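Local structure of R.Pab1 family restriction endonuclease (Campylobacter coli, 7CFA) at residues 110-115 / 219-224; 118-123 / 133-138. The protein acts as a restriction DNA glycosylase of the R.Pab1 family, which probably excises a base within its recognition sequence and so leads to strand cleavage. The protein carries 2 engineered substitutions. All blocks are in the same frame, centred on the assembly; numbering follows the deposited sequence.

Interaction 1 (110-115 / 219-224); sequences LIEDKM and GILSNN
Leu-221 turns CG away from its backbone N (chi1 -161°), and this swings CD1 back to Ile-111, whose CG2 lies 3.7 Å from Leu-221 CD1. Ile-111 in turn sets CG1 beside its own N (chi1 -71°), and its CD1 reaches Ile-220 CG1 at 3.9 Å. These side chains join the short, one-turn helix 111-114 to the link between helices 208-219 and 223-237. Ile-111 also packs on Ile-155 and Ile-157 of strand 152-159 and on Val-127 of the second subunit.

The backbone bonds use the start of helix 111-114, where N-H groups have no acceptor one turn earlier in the helix. Ile-111 N gives a bond of 2.8 Å to Ile-220 O. Glu-112 N gives one of 3.0 Å to Leu-221 O. Both are nearly straight at the hydrogen, so two successive carbonyls of the link serve two successive amides.

Glu-112 runs extended past Ser-222, with OE1 3.3 Å from Ser-222 CB. Its carboxylate is held elsewhere, by a salt bridge to Lys-160 and a hydrogen bond from Gly-168 N. Ser-222 is the N-cap of helix 223-237, and its OG accepts from His-225 N. Leu-110, the N-cap residue of helix 111-114, crosses Asn-223 at about a right angle. Leu-110 CD1 merely touches Asn-223 OD1, at 3.4 Å; that oxygen accepts a hydrogen bond from Arg-226 NH2.

Interaction 2 (118-123 / 133-138); sequences NRTNFT and LESYVS
This antiparallel beta hairpin pairs strand 118-127 with strand 130-145, and Thr-120 and Ser-135 cross-link it where the regular ladder breaks. Asn-118 and Ser-138 form a hydrogen-bonded pair, with Asn-118 N to Ser-138 O at 3.0 Å and Ser-138 N to Asn-118 O at 2.8 Å. Arg-119 and Val-137 follow as a non-hydrogen-bonded pair. Their side chains run side by side. Beyond the break, Thr-123 and Glu-134 make the next hydrogen-bonded pair, with the register shifted by one residue.

Between the two ladders, side-chain hydroxyls join the backbone in linking the strands. Thr-120 places OG1 between its backbone N and carbonyl carbon (chi1 70°), from where it accepts a 2.9 Å bond from Tyr-136 N. This hydroxyl also donates to Asn-121 O, while Thr-120 N bonds Tyr-136 O. Ser-135 OG, anti to its own N, donates to Thr-120 O at 2.8 Å from above the carbonyl plane.

Glu-134 OE2 pairs with Lys-125 in a salt bridge. Residues 133-138 also form an antiparallel ladder with a strand of the second subunit, so the sheet continues across the dimer interface. There Ser-138 OG is hydrogen-bonded to Ser-138 OG of the second subunit.

On the side of Arg-119 and Val-137, the Phe-122 side chain packs against Leu-133 and Ser-135, with Glu-134 O at the ring's edge. It crosses Leu-133 at about a right angle. Phe-122 CD1 is 3.8 Å from Leu-133 CB, and Phe-122 CE1 is 3.6 Å from Ser-135 CB.

In the fold
From the N terminus, the chain passes through strands 21-27, 32-35 and 47-51 and helices 79-88 and 94-106 before reaching helix 111-114, the first half of interaction 1. Strand 118-127 follows directly and turns back into strand 130-145, so interaction 2 closes a tight loop within the hairpin. The chain then adds strands 152-159 and 166-175 and helix 208-219. Only at 219-224 does interaction 1 close its long loop, which contains the whole of interaction 2. The two centres lie about 25 Å apart. Interaction 1 ties the junction of the C-terminal helices to the short helix that leads into the hairpin. Interaction 2 joins strand 118-127, outermost within this chain, to its neighbour 130-145. Both touch the second subunit.

Interaction 1 (110-115 / 219-224)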
loop_
_atom_site.group_PDB
_atom_site.type_symbol
_atom_site.label_atom_id
_atom_site.label_comp_id
_atom_site.label_asym_id
_atom_site.label_seq_id
_atom_site.Cartn_x
_atom_site.Cartn_y
_atom_site.Cartn_z
ATOM N N LEU A 110 21.674 -0.756 9.909
ATOM C CA LEU A 110 20.815 -0.147 8.908
ATOM C C LEU A 110 19.368 -0.575 9.123
ATOM O O LEU A 110 19.090 -1.711 9.519
ATOM C CB LEU A 110 21.264 -0.522 7.493
ATOM C CG LEU A 110 22.648 -0.016 7.098
ATOM C CD1 LEU A 110 23.034 -0.551 5.729
ATOM C CD2 LEU A 110 22.686 1.506 7.116
ATOM N N ILE A 111 18.451 0.353 8.843
ATOM C CA ILE A 111 17.034 0.115 9.102
ATOM C C ILE A 111 16.509 -1.033 8.245
ATOM O O ILE A 111 15.799 -1.919 8.734
ATOM C CB ILE A 111 16.234 1.410 8.874
ATOM C CG1 ILE A 111 16.531 2.412 9.987
ATOM C CG2 ILE A 111 14.739 1.122 8.765
ATOM C CD1 ILE A 111 15.811 3.731 9.836
ATOM N N GLU A 112 16.843 -1.037 6.952
ATOM C CA GLU A 112 16.349 -2.087 6.068
ATOM C C GLU A 112 16.956 -3.451 6.371
ATOM O O GLU A 112 16.451 -4.459 5.865
ATOM C CB GLU A 112 16.600 -1.705 4.607
ATOM C CG GLU A 112 15.751 -0.528 4.147
ATOM C CD GLU A 112 16.002 -0.135 2.704
ATOM O OE1 GLU A 112 16.817 -0.802 2.032
ATOM O OE2 GLU A 112 15.380 0.845 2.243
ATOM N N ASP A 113 18.015 -3.511 7.180
ATOM C CA ASP A 113 18.562 -4.785 7.626
ATOM C C ASP A 113 18.011 -5.229 8.974
ATOM O O ASP A 113 17.969 -6.435 9.241
ATOM C CB ASP A 113 20.093 -4.712 7.704
ATOM C CG ASP A 113 20.739 -4.525 6.343
ATOM O OD1 ASP A 113 20.203 -5.062 5.350
ATOM O OD2 ASP A 113 21.781 -3.841 6.266
ATOM N N LYS A 114 17.579 -4.292 9.818
ATOM C CA LYS A 114 17.048 -4.618 11.136
ATOM C C LYS A 114 15.531 -4.722 11.170
ATOM O O LYS A 114 14.992 -5.431 12.025
ATOM C CB LYS A 114 17.494 -3.571 12.164
ATOM C CG LYS A 114 19.001 -3.418 12.293
ATOM C CD LYS A 114 19.667 -4.735 12.663
ATOM C CE LYS A 114 21.177 -4.579 12.770
ATOM N NZ LYS A 114 21.852 -5.862 13.121
ATOM N N MET A 115 14.826 -4.031 10.280
ATOM C CA MET A 115 13.371 -4.086 10.273
ATOM C C MET A 115 12.905 -5.281 9.453
ATOM O O MET A 115 13.367 -5.494 8.327
ATOM C CB MET A 115 12.788 -2.787 9.721
ATOM C CG MET A 115 13.060 -1.573 10.602
ATOM S SD MET A 115 12.415 -1.747 12.284
ATOM C CE MET A 115 13.916 -2.023 13.215
ATOM N N GLY A 219 20.359 8.630 6.420
ATOM C CA GLY A 219 21.669 8.020 6.274
ATOM C C GLY A 219 21.786 6.623 6.844
ATOM O O GLY A 219 22.716 5.896 6.481
ATOM N N ILE A 220 20.872 6.228 7.732
ATOM C CA ILE A 220 20.888 4.889 8.310
ATOM C C ILE A 220 19.797 4.001 7.723
ATOM O O ILE A 220 19.577 2.891 8.214
ATOM C CB ILE A 220 20.774 4.942 9.840
ATOM C CG1 ILE A 220 19.351 5.326 10.254
ATOM C CG2 ILE A 220 21.783 5.923 10.413
ATOM C CD1 ILE A 220 19.097 5.222 11.741
ATOM N N LEU A 221 19.106 4.466 6.682
ATOM C CA LEU A 221 18.023 3.677 6.106
ATOM C C LEU A 221 18.570 2.454 5.378
ATOM O O LEU A 221 18.080 1.334 5.569
ATOM C CB LEU A 221 17.189 4.548 5.167
ATOM C CG LEU A 221 15.786 4.050 4.826
ATOM C CD1 LEU A 221 15.008 3.737 6.093
ATOM C CD2 LEU A 221 15.053 5.088 3.995
ATOM N N SER A 222 19.588 2.651 4.547
ATOM C CA SER A 222 20.215 1.565 3.805
ATOM C C SER A 222 21.620 2.002 3.417
ATOM O O SER A 222 22.026 3.142 3.661
ATOM C CB SER A 222 19.393 1.189 2.570
ATOM O OG SER A 222 19.413 2.237 1.617
ATOM N N ASN A 223 22.364 1.082 2.801
ATOM C CA ASN A 223 23.701 1.421 2.327
ATOM C C ASN A 223 23.642 2.426 1.183
ATOM O O ASN A 223 24.472 3.338 1.110
ATOM C CB ASN A 223 24.449 0.160 1.900
ATOM C CG ASN A 223 25.244 -0.458 3.036
ATOM O OD1 ASN A 223 25.784 0.250 3.887
ATOM N ND2 ASN A 223 25.319 -1.784 3.054
ATOM N N ASN A 224 22.670 2.275 0.278
ATOM C CA ASN A 224 22.525 3.242 -0.805
ATOM C C ASN A 224 22.170 4.620 -0.264
ATOM O O ASN A 224 22.741 5.630 -0.697
ATOM C CB ASN A 224 21.472 2.764 -1.805
ATOM C CG ASN A 224 21.920 1.542 -2.585
ATOM O OD1 ASN A 224 23.113 1.260 -2.688
ATOM N ND2 ASN A 224 20.961 0.814 -3.146
#

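Interaction 2 (118-123 / 133-138)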
loop_
_atom_site.group_PDB
_atom_site.type_symbol
_atom_site.label_atom_id
_atom_site.label_comp_id
_atom_site.label_asym_id
_atom_site.label_seq_id
_atom_site.Cartn_x
_atom_site.Cartn_y
_atom_site.Cartn_z
ATOM N N ASN A 118 6.943 -9.683 8.993
ATOM C CA ASN A 118 6.661 -10.985 9.579
ATOM C C ASN A 118 5.430 -11.609 8.942
ATOM O O ASN A 118 4.451 -10.917 8.647
ATOM C CB ASN A 118 6.438 -10.873 11.090
ATOM C CG ASN A 118 7.697 -10.506 11.842
ATOM O OD1 ASN A 118 8.788 -10.966 11.513
ATOM N ND2 ASN A 118 7.551 -9.677 12.868
ATOM N N ARG A 119 5.484 -12.922 8.741
ATOM C CA ARG A 119 4.318 -13.720 8.390
ATOM C C ARG A 119 4.060 -14.682 9.538
ATOM O O ARG A 119 4.967 -15.408 9.956
ATOM C CB ARG A 119 4.531 -14.475 7.077
ATOM C CG ARG A 119 4.702 -13.573 5.870
ATOM C CD ARG A 119 4.940 -14.383 4.606
ATOM N NE ARG A 119 5.154 -13.531 3.440
ATOM C CZ ARG A 119 4.199 -13.177 2.585
ATOM N NH1 ARG A 119 2.957 -13.604 2.761
ATOM N NH2 ARG A 119 4.487 -12.397 1.551
ATOM N N THR A 120 2.835 -14.681 10.053
ATOM C CA THR A 120 2.541 -15.509 11.208
ATOM C C THR A 120 2.137 -16.915 10.774
ATOM O O THR A 120 1.866 -17.188 9.602
ATOM C CB THR A 120 1.430 -14.894 12.058
ATOM O OG1 THR A 120 0.185 -14.973 11.348
ATOM C CG2 THR A 120 1.738 -13.442 12.376
ATOM N N ASN A 121 2.100 -17.813 11.753
ATOM C CA ASN A 121 1.567 -19.147 11.551
ATOM C C ASN A 121 0.094 -19.079 11.157
ATOM O O ASN A 121 -0.577 -18.056 11.323
ATOM C CB ASN A 121 1.717 -19.972 12.827
ATOM C CG ASN A 121 0.997 -19.340 14.009
ATOM O OD1 ASN A 121 1.546 -18.478 14.698
ATOM N ND2 ASN A 121 -0.242 -19.758 14.241
ATOM N N PHE A 122 -0.406 -20.197 10.640
ATOM C CA PHE A 122 -1.810 -20.309 10.281
ATOM C C PHE A 122 -2.654 -20.671 11.496
ATOM O O PHE A 122 -2.186 -21.314 12.439
ATOM C CB PHE A 122 -2.014 -21.373 9.202
ATOM C CG PHE A 122 -1.663 -20.919 7.818
ATOM C CD1 PHE A 122 -2.352 -19.876 7.221
ATOM C CD2 PHE A 122 -0.664 -21.555 7.099
ATOM C CE1 PHE A 122 -2.036 -19.461 5.941
ATOM C CE2 PHE A 122 -0.345 -21.147 5.818
ATOM C CZ PHE A 122 -1.033 -20.097 5.239
ATOM N N THR A 123 -3.913 -20.248 11.460
ATOM C CA THR A 123 -4.935 -20.717 12.383
ATOM C C THR A 123 -6.190 -21.047 11.589
ATOM O O THR A 123 -6.441 -20.467 10.528
ATOM C CB THR A 123 -5.269 -19.678 13.469
ATOM O OG1 THR A 123 -5.589 -18.423 12.856
ATOM C CG2 THR A 123 -4.097 -19.493 14.428
ATOM N N LEU A 133 -7.960 -20.901 6.265
ATOM C CA LEU A 133 -6.710 -20.787 7.003
ATOM C C LEU A 133 -6.359 -19.309 7.081
ATOM O O LEU A 133 -6.290 -18.627 6.051
ATOM C CB LEU A 133 -5.588 -21.587 6.340
ATOM C CG LEU A 133 -5.761 -23.105 6.369
ATOM C CD1 LEU A 133 -4.602 -23.789 5.668
ATOM C CD2 LEU A 133 -5.896 -23.603 7.801
ATOM N N GLU A 134 -6.166 -18.811 8.297
ATOM C CA GLU A 134 -5.895 -17.402 8.521
ATOM C C GLU A 134 -4.444 -17.197 8.927
ATOM O O GLU A 134 -3.901 -17.950 9.741
ATOM C CB GLU A 134 -6.816 -16.821 9.597
ATOM C CG GLU A 134 -6.618 -15.328 9.806
ATOM C CD GLU A 134 -7.555 -14.749 10.840
ATOM O OE1 GLU A 134 -7.620 -15.301 11.959
ATOM O OE2 GLU A 134 -8.236 -13.747 10.525
ATOM N N SER A 135 -3.826 -16.169 8.354
ATOM C CA SER A 135 -2.474 -15.767 8.692
ATOM C C SER A 135 -2.414 -14.246 8.666
ATOM O O SER A 135 -3.328 -13.576 8.179
ATOM C CB SER A 135 -1.447 -16.378 7.729
ATOM O OG SER A 135 -0.127 -15.975 8.052
ATOM N N TYR A 136 -1.330 -13.699 9.205
ATOM C CA TYR A 136 -1.132 -12.258 9.251
ATOM C C TYR A 136 0.216 -11.900 8.648
ATOM O O TYR A 136 1.204 -12.616 8.840
ATOM C CB TYR A 136 -1.207 -11.722 10.687
ATOM C CG TYR A 136 -2.592 -11.746 11.284
ATOM C CD1 TYR A 136 -3.076 -12.883 11.916
ATOM C CD2 TYR A 136 -3.414 -10.630 11.219
ATOM C CE1 TYR A 136 -4.343 -12.908 12.464
ATOM C CE2 TYR A 136 -4.682 -10.644 11.764
ATOM C CZ TYR A 136 -5.142 -11.786 12.385
ATOM O OH TYR A 136 -6.404 -11.808 12.931
ATOM N N VAL A 137 0.247 -10.791 7.918
ATOM C CA VAL A 137 1.483 -10.182 7.445
ATOM C C VAL A 137 1.651 -8.891 8.230
ATOM O O VAL A 137 0.814 -7.983 8.136
ATOM C CB VAL A 137 1.457 -9.923 5.933
ATOM C CG1 VAL A 137 2.806 -9.398 5.467
ATOM C CG2 VAL A 137 1.088 -11.191 5.187
ATOM N N SER A 138 2.714 -8.810 9.023
ATOM C CA SER A 138 2.925 -7.690 9.930
ATOM C C SER A 138 4.026 -6.786 9.396
ATOM O O SER A 138 5.143 -7.244 9.134
ATOM C CB SER A 138 3.275 -8.184 11.334
ATOM O OG SER A 138 2.212 -8.946 11.876
#